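Local coordinates for RahU protein (Pseudomonas aeruginosa PAO1, PDB 6ZC2), which interacts with the membrane sphingolipid ceramide phosphorylethanolamine, as a bacterial member of the aegerolysin family, at residues A[5-9]-A[88-94]; A[19-25]-A[47-53]; A[30-35]-A[59-65]. One frame throughout, in Å; residues are numbered along the deposited sequence.

Contact 1 of 3, residues A[5-9]-A[88-94]; sequences EWIAV and FSWDDPW. With EDO (1,2-ethanediol), chain D.
Ile7 and Trp90 face each other across the interior between two sheets, and the isoleucine shows how one branched side chain can serve two aromatic rings. From CB, which points toward 88-94, CG2 settles over one face of the indole, 3.7 Å from the centroid of the five-membered ring and 12° off its normal, a CH-pi contact. The other branch runs through CG1, set anti to the backbone N (chi1 -174°), and the extended chain carries CD1 to the root of the indole, 3.6 Å from Trp90 CB. That same methyl comes to the edge of the Phe88 ring, 4.0 Å from CE2. Val9 adds to the packing, with CG1 over the Phe88 face and CG2 3.5 Å from Phe88 CE2. Toward the other end the contact turns polar: a water donates to Glu5 OE2 (2.7 Å) and to Trp94 O, Glu5 OE1 accepts from Ala2 N, and Asp92 OD2 from Ile125 N. The axes of 6-9 and 88-92 approach to 8.0 Å, and the two strands lie in different sheets. Strand 6-13 runs between strands 58-63 and 126-134, whereas strand 83-92 lies between 72-80 and 101-106, with Trp90 NE1 bonded to Thr72 and Phe88 meeting Phe76.

Contact 2 of 3, residues A[19-25]-A[47-53]; sequences TVGIRNA and VSSMNVQ. With EDO (1,2-ethanediol), chain H.
Arg23 and Asn51 meet with guanidinium and amide nearly coplanar, their planes 28° apart, and this pairing is the centre of the polar side of the contact. Arg23 NH2 gives a fairly straight bond (162°) to Asn51 OD1 at 2.7 Å, in the amide plane and on a lone pair of the oxygen. The arginine reaches it by folding back at chi2 (-69°), which lays one face of the guanidinium over Gly21 CA. NH1 makes a more bent bond to Met50 O at 2.9 Å and another to the carbonyl O of Ile22, the residue before the arginine, in both cases from above the carbonyl plane. Farther along the same face, Thr19 and Gln53 lie side by side and point the same way, OG1 of the threonine donating to Gln53 OE1 at 2.7 Å.

Val20 and Val52 point to the other face and form a hydrogen-bonded antiparallel pair, closed by Val20 N to Val52 O and by Val52 N to Val20 O. On this apolar side Ile22 runs alongside Met50, with CG1 4.0 Å from Met50 CB, while the side chains of Ile22 and Val47 cross obliquely, CG2 of the isoleucine meeting Val47 CG1. Beyond the strand pairing, Ser48 OG takes the N-H of Ala25 at 2.9 Å; the hydroxyl is also bonded to Thr44 O, and Ala25 CB packs against Val47 CG1 at 3.8 Å.

Met50 O is gripped by two donors, Ile22 N and Arg23 NH1, and it lies 3.1 Å from Asn51 OD1, an acceptor beside an acceptor. The guanidinium, donating to both oxygens, probably offsets their repulsion, tying the end of the 47-50 turn to strand 19-27, just where the regular ladder with 51-53 gives out.

Contact 3 of 3, residues A[30-35]-A[59-65]; sequences GKFYRY and WIASCGR. With EDO (1,2-ethanediol), chain C; EDO (1,2-ethanediol), chain K; EDO (1,2-ethanediol), chain G.
Strands 31-34 and 59-63 run antiparallel with a marked twist, 130° between their directions, and Lys31 with Cys63 forms a hydrogen-bonded pair in which Lys31 N reaches Cys63 O at 2.9 Å. Lys31 O accepts twice, from Cys63 N nearly along the C=O axis and from Ser62 OG, which approaches at 2.8 Å from above the carbonyl plane; that hydroxyl is also bonded to Thr72.

On the face bearing Tyr33 and Ala61, the phenol ring lies across the opposing strand. Its CG sits between the backbone N and carbonyl carbon (chi1 69°), a placement that brings one ring face over Ala61 CB, 3.7 Å from the centroid. Cys63 SG meets the same ring obliquely, 3.7 Å from Tyr33 CD1, a sulfur-aromatic contact. Tyr35 packs CD1 against Ala61 CB and forms an offset stack with the six-membered ring of Trp59, centroids 5.0 Å apart and planes inclined by 26°; its hydroxyl is bonded to Glu127. At the far end the Arg65 guanidinium lays a face over Lys31 CB while NH1 forms a salt bridge with Glu41. On the opposite face Phe32 runs alongside Ile60, Phe32 CE1 lying 3.8 Å from Ile60 CG2.

An ethanediol hydroxyl bridges Ala61 N and Tyr33 O where the strands diverge. The arrangement is that of a twisted antiparallel pair in a two-sheet aegerolysin beta-sandwich: Phe32 and Ile60 turn toward strand 19-27 of the second sheet, whereas Tyr33, Tyr35 and Trp59 line the other side.

From the N terminus, strand 6-13 provides the first half of contact 1, whose partner arrives only after 78 intervening residues; this long loop encloses both other contacts. Next comes strand 19-27, then strand 29-34, and their partners follow in the same order, 47-53 before 59-65: contact 2 closes a loop of 21 residues, contact 3 one of 23, and the two cross along the chain. Contact 1 spans the two sheets, contact 2 sets an edge strand on the second sheet, and contact 3 joins neighbours in the first. Strand 58-63 pairs directly with strand 6-13 through Ile60 and Ser62, linking contacts 1 and 3, while Phe32 and Ile60 pack against Val47 and Ile22, joining contact 3 to contact 2.

Contact 1 of 3, residues A[5-9]-A[88-94]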
# COMPACT_ATOMS: atom_id res chain seq x y z
N GLU A 5 -11.00 0.08 -10.64
CA GLU A 5 -10.71 0.46 -9.26
C GLU A 5 -9.34 -0.11 -8.90
O GLU A 5 -9.18 -1.33 -8.83
CB GLU A 5 -11.79 -0.08 -8.32
CG GLU A 5 -13.18 0.53 -8.55
CD GLU A 5 -13.93 -0.10 -9.71
OE1 GLU A 5 -13.88 -1.34 -9.84
OE2 GLU A 5 -14.58 0.65 -10.49
N TRP A 6 -8.35 0.76 -8.70
CA TRP A 6 -7.00 0.30 -8.42
C TRP A 6 -6.23 1.34 -7.62
O TRP A 6 -6.53 2.54 -7.65
CB TRP A 6 -6.23 -0.05 -9.71
CG TRP A 6 -5.95 1.13 -10.62
CD1 TRP A 6 -6.81 1.68 -11.54
CD2 TRP A 6 -4.74 1.90 -10.70
NE1 TRP A 6 -6.21 2.74 -12.18
CE2 TRP A 6 -4.94 2.90 -11.68
CE3 TRP A 6 -3.50 1.85 -10.04
CZ2 TRP A 6 -3.95 3.83 -12.02
CZ3 TRP A 6 -2.53 2.78 -10.38
CH2 TRP A 6 -2.76 3.75 -11.36
N ILE A 7 -5.22 0.84 -6.89
CA ILE A 7 -4.23 1.63 -6.17
C ILE A 7 -2.87 1.02 -6.44
O ILE A 7 -2.74 -0.20 -6.61
CB ILE A 7 -4.53 1.66 -4.64
CG1 ILE A 7 -3.59 2.62 -3.89
CG2 ILE A 7 -4.46 0.25 -4.05
CD1 ILE A 7 -3.90 2.77 -2.41
N ALA A 8 -1.83 1.85 -6.48
CA ALA A 8 -0.46 1.37 -6.53
C ALA A 8 0.35 2.21 -5.56
O ALA A 8 0.40 3.44 -5.70
CB ALA A 8 0.11 1.45 -7.96
N VAL A 9 0.96 1.56 -4.57
CA VAL A 9 1.68 2.24 -3.49
C VAL A 9 3.18 2.09 -3.73
O VAL A 9 3.71 0.98 -3.72
CB VAL A 9 1.29 1.67 -2.12
CG1 VAL A 9 1.94 2.49 -1.01
CG2 VAL A 9 -0.24 1.62 -1.97
N PHE A 88 -0.35 0.45 6.41
CA PHE A 88 -0.96 1.18 5.30
C PHE A 88 -2.27 0.49 4.91
O PHE A 88 -2.29 -0.72 4.70
CB PHE A 88 -0.03 1.24 4.09
CG PHE A 88 -0.56 2.13 2.99
CD1 PHE A 88 -0.30 3.49 3.00
CD2 PHE A 88 -1.37 1.61 1.99
CE1 PHE A 88 -0.82 4.32 2.01
CE2 PHE A 88 -1.90 2.44 1.02
CZ PHE A 88 -1.63 3.79 1.03
N SER A 89 -3.36 1.27 4.80
CA SER A 89 -4.68 0.74 4.48
C SER A 89 -5.33 1.61 3.41
O SER A 89 -5.03 2.79 3.29
CB SER A 89 -5.60 0.74 5.71
OG SER A 89 -5.13 -0.14 6.72
N TRP A 90 -6.26 1.02 2.64
CA TRP A 90 -6.96 1.76 1.59
C TRP A 90 -8.34 1.16 1.35
O TRP A 90 -8.61 -0.00 1.66
CB TRP A 90 -6.17 1.77 0.26
CG TRP A 90 -6.10 0.40 -0.36
CD1 TRP A 90 -6.97 -0.14 -1.27
CD2 TRP A 90 -5.14 -0.62 -0.07
NE1 TRP A 90 -6.60 -1.43 -1.56
CE2 TRP A 90 -5.49 -1.75 -0.84
CE3 TRP A 90 -4.02 -0.69 0.78
CZ2 TRP A 90 -4.75 -2.93 -0.80
CZ3 TRP A 90 -3.30 -1.86 0.82
CH2 TRP A 90 -3.67 -2.97 0.04
N ASP A 91 -9.20 1.98 0.73
CA ASP A 91 -10.54 1.56 0.32
C ASP A 91 -10.92 2.33 -0.94
O ASP A 91 -11.00 3.56 -0.91
CB ASP A 91 -11.55 1.83 1.44
CG ASP A 91 -12.96 1.45 1.04
OD1 ASP A 91 -13.13 0.44 0.33
OD2 ASP A 91 -13.90 2.16 1.45
N ASP A 92 -11.14 1.60 -2.04
CA ASP A 92 -11.48 2.15 -3.35
C ASP A 92 -12.75 1.44 -3.80
O ASP A 92 -12.68 0.41 -4.48
CB ASP A 92 -10.33 1.91 -4.33
CG ASP A 92 -10.55 2.52 -5.70
OD1 ASP A 92 -11.65 3.05 -5.98
OD2 ASP A 92 -9.59 2.47 -6.51
N PRO A 93 -13.93 1.97 -3.45
CA PRO A 93 -15.18 1.27 -3.77
C PRO A 93 -15.55 1.38 -5.25
O PRO A 93 -15.11 2.27 -5.98
CB PRO A 93 -16.23 1.98 -2.91
CG PRO A 93 -15.45 2.76 -1.89
CD PRO A 93 -14.16 3.12 -2.56
N TRP A 94 -16.40 0.44 -5.67
CA TRP A 94 -16.90 0.43 -7.04
C TRP A 94 -18.11 1.33 -7.21
O TRP A 94 -18.23 2.03 -8.23
CB TRP A 94 -17.27 -1.00 -7.45
CG TRP A 94 -17.98 -1.10 -8.77
CD1 TRP A 94 -17.41 -1.18 -10.01
CD2 TRP A 94 -19.40 -1.13 -8.98
NE1 TRP A 94 -18.39 -1.26 -10.98
CE2 TRP A 94 -19.62 -1.23 -10.37
CE3 TRP A 94 -20.51 -1.09 -8.13
CZ2 TRP A 94 -20.89 -1.28 -10.93
CZ3 TRP A 94 -21.78 -1.14 -8.69
CH2 TRP A 94 -21.96 -1.24 -10.08
C1 EDO D . -15.30 -2.90 -2.26
O1 EDO D . -15.82 -2.27 -3.43
C2 EDO D . -14.36 -1.92 -1.56
O2 EDO D . -15.10 -0.87 -0.94
O HOH W 1 -16.23 2.73 -9.90

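Contact 2 of 3, residues A[19-25]-A[47-53]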
# COMPACT_ATOMS: atom_id res chain seq x y z
N THR A 19 16.21 -1.15 5.36
CA THR A 19 15.36 -2.20 4.82
C THR A 19 14.03 -2.19 5.56
O THR A 19 14.00 -2.10 6.79
CB THR A 19 16.01 -3.59 5.05
OG1 THR A 19 17.31 -3.63 4.46
CG2 THR A 19 15.14 -4.71 4.46
N VAL A 20 12.93 -2.29 4.81
CA VAL A 20 11.59 -2.44 5.38
C VAL A 20 11.01 -3.78 4.93
O VAL A 20 10.98 -4.08 3.73
CB VAL A 20 10.66 -1.27 4.99
CG1 VAL A 20 9.21 -1.59 5.36
CG2 VAL A 20 11.14 0.01 5.68
N GLY A 21 10.54 -4.57 5.90
CA GLY A 21 9.78 -5.77 5.59
C GLY A 21 8.31 -5.46 5.44
O GLY A 21 7.70 -4.83 6.31
N ILE A 22 7.73 -5.89 4.31
CA ILE A 22 6.29 -5.81 4.09
C ILE A 22 5.69 -7.12 4.60
O ILE A 22 6.04 -8.19 4.11
CB ILE A 22 5.97 -5.63 2.59
CG1 ILE A 22 6.73 -4.44 2.00
CG2 ILE A 22 4.45 -5.54 2.38
CD1 ILE A 22 6.34 -3.09 2.58
N ARG A 23 4.80 -7.03 5.59
CA ARG A 23 4.25 -8.22 6.23
C ARG A 23 2.74 -8.07 6.40
O ARG A 23 2.20 -6.96 6.35
CB ARG A 23 4.88 -8.48 7.63
CG ARG A 23 6.41 -8.53 7.65
CD ARG A 23 6.98 -9.76 6.94
NE ARG A 23 8.44 -9.71 6.90
CZ ARG A 23 9.19 -9.41 5.84
NH1 ARG A 23 8.66 -9.18 4.63
NH2 ARG A 23 10.50 -9.37 5.99
N ASN A 24 2.06 -9.20 6.63
CA ASN A 24 0.68 -9.18 7.11
C ASN A 24 -0.27 -8.51 6.11
O ASN A 24 -1.22 -7.84 6.49
CB ASN A 24 0.58 -8.50 8.47
CG ASN A 24 1.54 -9.08 9.49
OD1 ASN A 24 1.98 -10.23 9.37
ND2 ASN A 24 1.86 -8.30 10.51
N ALA A 25 -0.01 -8.71 4.82
CA ALA A 25 -0.89 -8.14 3.80
C ALA A 25 -2.24 -8.85 3.82
O ALA A 25 -2.31 -10.06 4.02
CB ALA A 25 -0.24 -8.25 2.42
N VAL A 47 3.32 -10.89 -1.40
CA VAL A 47 3.40 -9.50 -0.96
C VAL A 47 3.98 -9.43 0.45
O VAL A 47 4.83 -8.58 0.75
CB VAL A 47 2.03 -8.82 -1.05
CG1 VAL A 47 2.10 -7.40 -0.49
CG2 VAL A 47 1.53 -8.82 -2.49
N SER A 48 3.54 -10.34 1.33
CA SER A 48 3.94 -10.41 2.74
C SER A 48 5.35 -10.96 2.95
O SER A 48 5.75 -11.19 4.11
CB SER A 48 2.94 -11.25 3.53
OG SER A 48 1.62 -10.71 3.45
N SER A 49 6.09 -11.19 1.86
CA SER A 49 7.48 -11.62 1.91
C SER A 49 8.44 -10.57 1.36
O SER A 49 9.65 -10.80 1.37
CB SER A 49 7.64 -12.94 1.15
OG SER A 49 6.75 -13.93 1.64
N MET A 50 7.93 -9.44 0.88
CA MET A 50 8.77 -8.42 0.25
C MET A 50 9.66 -7.71 1.27
O MET A 50 9.22 -7.37 2.37
CB MET A 50 7.89 -7.36 -0.42
CG MET A 50 7.04 -7.85 -1.57
SD MET A 50 5.86 -6.61 -2.16
CE MET A 50 6.95 -5.42 -2.93
N ASN A 51 10.92 -7.47 0.88
CA ASN A 51 11.83 -6.59 1.60
C ASN A 51 12.22 -5.46 0.66
O ASN A 51 12.71 -5.72 -0.45
CB ASN A 51 13.09 -7.35 2.04
CG ASN A 51 12.88 -8.21 3.27
OD1 ASN A 51 11.78 -8.31 3.80
ND2 ASN A 51 13.95 -8.81 3.75
N VAL A 52 11.99 -4.22 1.08
CA VAL A 52 12.25 -3.04 0.25
C VAL A 52 13.49 -2.33 0.79
O VAL A 52 13.58 -2.05 2.00
CB VAL A 52 11.03 -2.10 0.20
CG1 VAL A 52 11.28 -0.94 -0.77
CG2 VAL A 52 9.77 -2.87 -0.22
N GLN A 53 14.44 -2.03 -0.10
CA GLN A 53 15.72 -1.43 0.27
C GLN A 53 15.75 0.06 -0.01
O GLN A 53 15.23 0.52 -1.04
CB GLN A 53 16.88 -2.09 -0.50
CG GLN A 53 16.84 -3.60 -0.50
CD GLN A 53 16.98 -4.20 0.88
OE1 GLN A 53 17.52 -3.57 1.80
NE2 GLN A 53 16.48 -5.43 1.05
C1 EDO H . 11.09 -7.80 -2.29
O1 EDO H . 11.81 -8.82 -1.58
C2 EDO H . 10.37 -8.43 -3.48
O2 EDO H . 11.20 -8.36 -4.64
O HOH W 2 -0.62 -12.09 5.38

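Contact 3 of 3, residues A[30-35]-A[59-65]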
# COMPACT_ATOMS: atom_id res chain seq x y z
N GLY A 30 -10.76 -7.52 -3.80
CA GLY A 30 -9.79 -7.31 -4.86
C GLY A 30 -8.67 -8.34 -4.86
O GLY A 30 -8.75 -9.40 -4.24
N LYS A 31 -7.61 -8.00 -5.59
CA LYS A 31 -6.43 -8.84 -5.71
C LYS A 31 -5.18 -7.96 -5.72
O LYS A 31 -5.26 -6.76 -6.01
CB LYS A 31 -6.48 -9.70 -6.97
CG LYS A 31 -6.31 -8.95 -8.24
CD LYS A 31 -6.55 -9.92 -9.38
CE LYS A 31 -6.23 -9.28 -10.68
NZ LYS A 31 -6.38 -10.20 -11.85
N PHE A 32 -4.03 -8.56 -5.43
CA PHE A 32 -2.75 -7.91 -5.65
C PHE A 32 -2.25 -8.29 -7.04
O PHE A 32 -2.53 -9.38 -7.54
CB PHE A 32 -1.72 -8.35 -4.60
CG PHE A 32 -1.95 -7.79 -3.22
CD1 PHE A 32 -1.79 -6.43 -2.97
CD2 PHE A 32 -2.28 -8.63 -2.16
CE1 PHE A 32 -1.98 -5.92 -1.69
CE2 PHE A 32 -2.47 -8.12 -0.88
CZ PHE A 32 -2.32 -6.77 -0.64
N TYR A 33 -1.50 -7.38 -7.67
CA TYR A 33 -0.96 -7.65 -9.00
C TYR A 33 0.44 -7.05 -9.14
O TYR A 33 0.82 -6.13 -8.41
CB TYR A 33 -1.89 -7.16 -10.11
CG TYR A 33 -2.05 -5.66 -10.27
CD1 TYR A 33 -3.00 -4.96 -9.53
CD2 TYR A 33 -1.31 -4.96 -11.21
CE1 TYR A 33 -3.20 -3.60 -9.73
CE2 TYR A 33 -1.51 -3.60 -11.42
CZ TYR A 33 -2.45 -2.92 -10.68
OH TYR A 33 -2.67 -1.57 -10.88
N ARG A 34 1.19 -7.58 -10.11
CA ARG A 34 2.55 -7.11 -10.38
C ARG A 34 2.46 -5.85 -11.23
O ARG A 34 2.24 -5.93 -12.44
CB ARG A 34 3.35 -8.21 -11.07
CG ARG A 34 4.84 -7.94 -11.13
CD ARG A 34 5.57 -8.92 -12.05
NE ARG A 34 5.34 -10.32 -11.68
CZ ARG A 34 6.04 -10.98 -10.76
NH1 ARG A 34 7.02 -10.37 -10.11
NH2 ARG A 34 5.76 -12.24 -10.49
N TYR A 35 2.61 -4.69 -10.59
CA TYR A 35 2.44 -3.41 -11.28
C TYR A 35 3.34 -3.39 -12.52
O TYR A 35 4.52 -3.73 -12.42
CB TYR A 35 2.84 -2.29 -10.30
CG TYR A 35 2.31 -0.91 -10.65
CD1 TYR A 35 0.96 -0.70 -10.91
CD2 TYR A 35 3.17 0.20 -10.68
CE1 TYR A 35 0.47 0.56 -11.23
CE2 TYR A 35 2.68 1.47 -11.00
CZ TYR A 35 1.33 1.64 -11.27
OH TYR A 35 0.82 2.88 -11.59
N TRP A 59 6.79 -1.30 -5.68
CA TRP A 59 5.37 -0.97 -5.71
C TRP A 59 4.50 -2.15 -5.26
O TRP A 59 4.73 -3.29 -5.65
CB TRP A 59 4.96 -0.57 -7.12
CG TRP A 59 5.56 0.72 -7.60
CD1 TRP A 59 6.84 0.93 -8.03
CD2 TRP A 59 4.88 1.98 -7.73
NE1 TRP A 59 7.01 2.24 -8.41
CE2 TRP A 59 5.82 2.90 -8.24
CE3 TRP A 59 3.58 2.42 -7.46
CZ2 TRP A 59 5.49 4.24 -8.50
CZ3 TRP A 59 3.26 3.74 -7.71
CH2 TRP A 59 4.21 4.64 -8.23
N ILE A 60 3.49 -1.84 -4.44
CA ILE A 60 2.45 -2.79 -4.06
C ILE A 60 1.15 -2.30 -4.69
O ILE A 60 0.68 -1.21 -4.37
CB ILE A 60 2.32 -2.88 -2.53
CG1 ILE A 60 3.63 -3.38 -1.93
CG2 ILE A 60 1.17 -3.79 -2.14
CD1 ILE A 60 3.72 -3.24 -0.44
N ALA A 61 0.59 -3.10 -5.59
CA ALA A 61 -0.56 -2.68 -6.38
C ALA A 61 -1.72 -3.64 -6.19
O ALA A 61 -1.53 -4.86 -6.07
CB ALA A 61 -0.21 -2.58 -7.88
N SER A 62 -2.94 -3.08 -6.16
CA SER A 62 -4.14 -3.88 -5.97
C SER A 62 -5.27 -3.29 -6.81
O SER A 62 -5.37 -2.06 -6.95
CB SER A 62 -4.54 -3.91 -4.49
OG SER A 62 -5.71 -4.68 -4.26
N CYS A 63 -6.11 -4.16 -7.36
CA CYS A 63 -7.26 -3.72 -8.14
C CYS A 63 -8.45 -4.61 -7.84
O CYS A 63 -8.32 -5.68 -7.23
CB CYS A 63 -6.96 -3.69 -9.65
SG CYS A 63 -6.60 -5.31 -10.39
N GLY A 64 -9.63 -4.16 -8.25
CA GLY A 64 -10.80 -5.00 -8.16
C GLY A 64 -10.69 -6.21 -9.07
O GLY A 64 -9.96 -6.21 -10.06
N ARG A 65 -11.42 -7.27 -8.72
CA ARG A 65 -11.42 -8.45 -9.57
C ARG A 65 -12.10 -8.12 -10.90
O ARG A 65 -13.00 -7.27 -10.97
CB ARG A 65 -12.05 -9.65 -8.86
CG ARG A 65 -11.22 -10.11 -7.66
CD ARG A 65 -11.25 -11.62 -7.43
NE ARG A 65 -10.24 -12.06 -6.46
CZ ARG A 65 -9.01 -12.47 -6.78
NH1 ARG A 65 -8.16 -12.85 -5.84
NH2 ARG A 65 -8.63 -12.51 -8.05
C1 EDO C . 3.88 -6.88 -5.49
O1 EDO C . 4.17 -7.15 -6.87
C2 EDO C . 2.38 -6.69 -5.34
O2 EDO C . 1.95 -5.54 -6.06
C1 EDO K . -2.14 1.23 -14.68
O1 EDO K . -0.87 0.96 -15.29
C2 EDO K . -2.33 0.42 -13.40
O2 EDO K . -1.89 -0.93 -13.57
C1 EDO G . 8.70 -2.00 -9.63
O1 EDO G . 7.30 -2.02 -9.91
C2 EDO G . 9.04 -3.16 -8.70
O2 EDO G . 8.26 -3.05 -7.50
O HOH W 3 4.28 -4.67 -8.14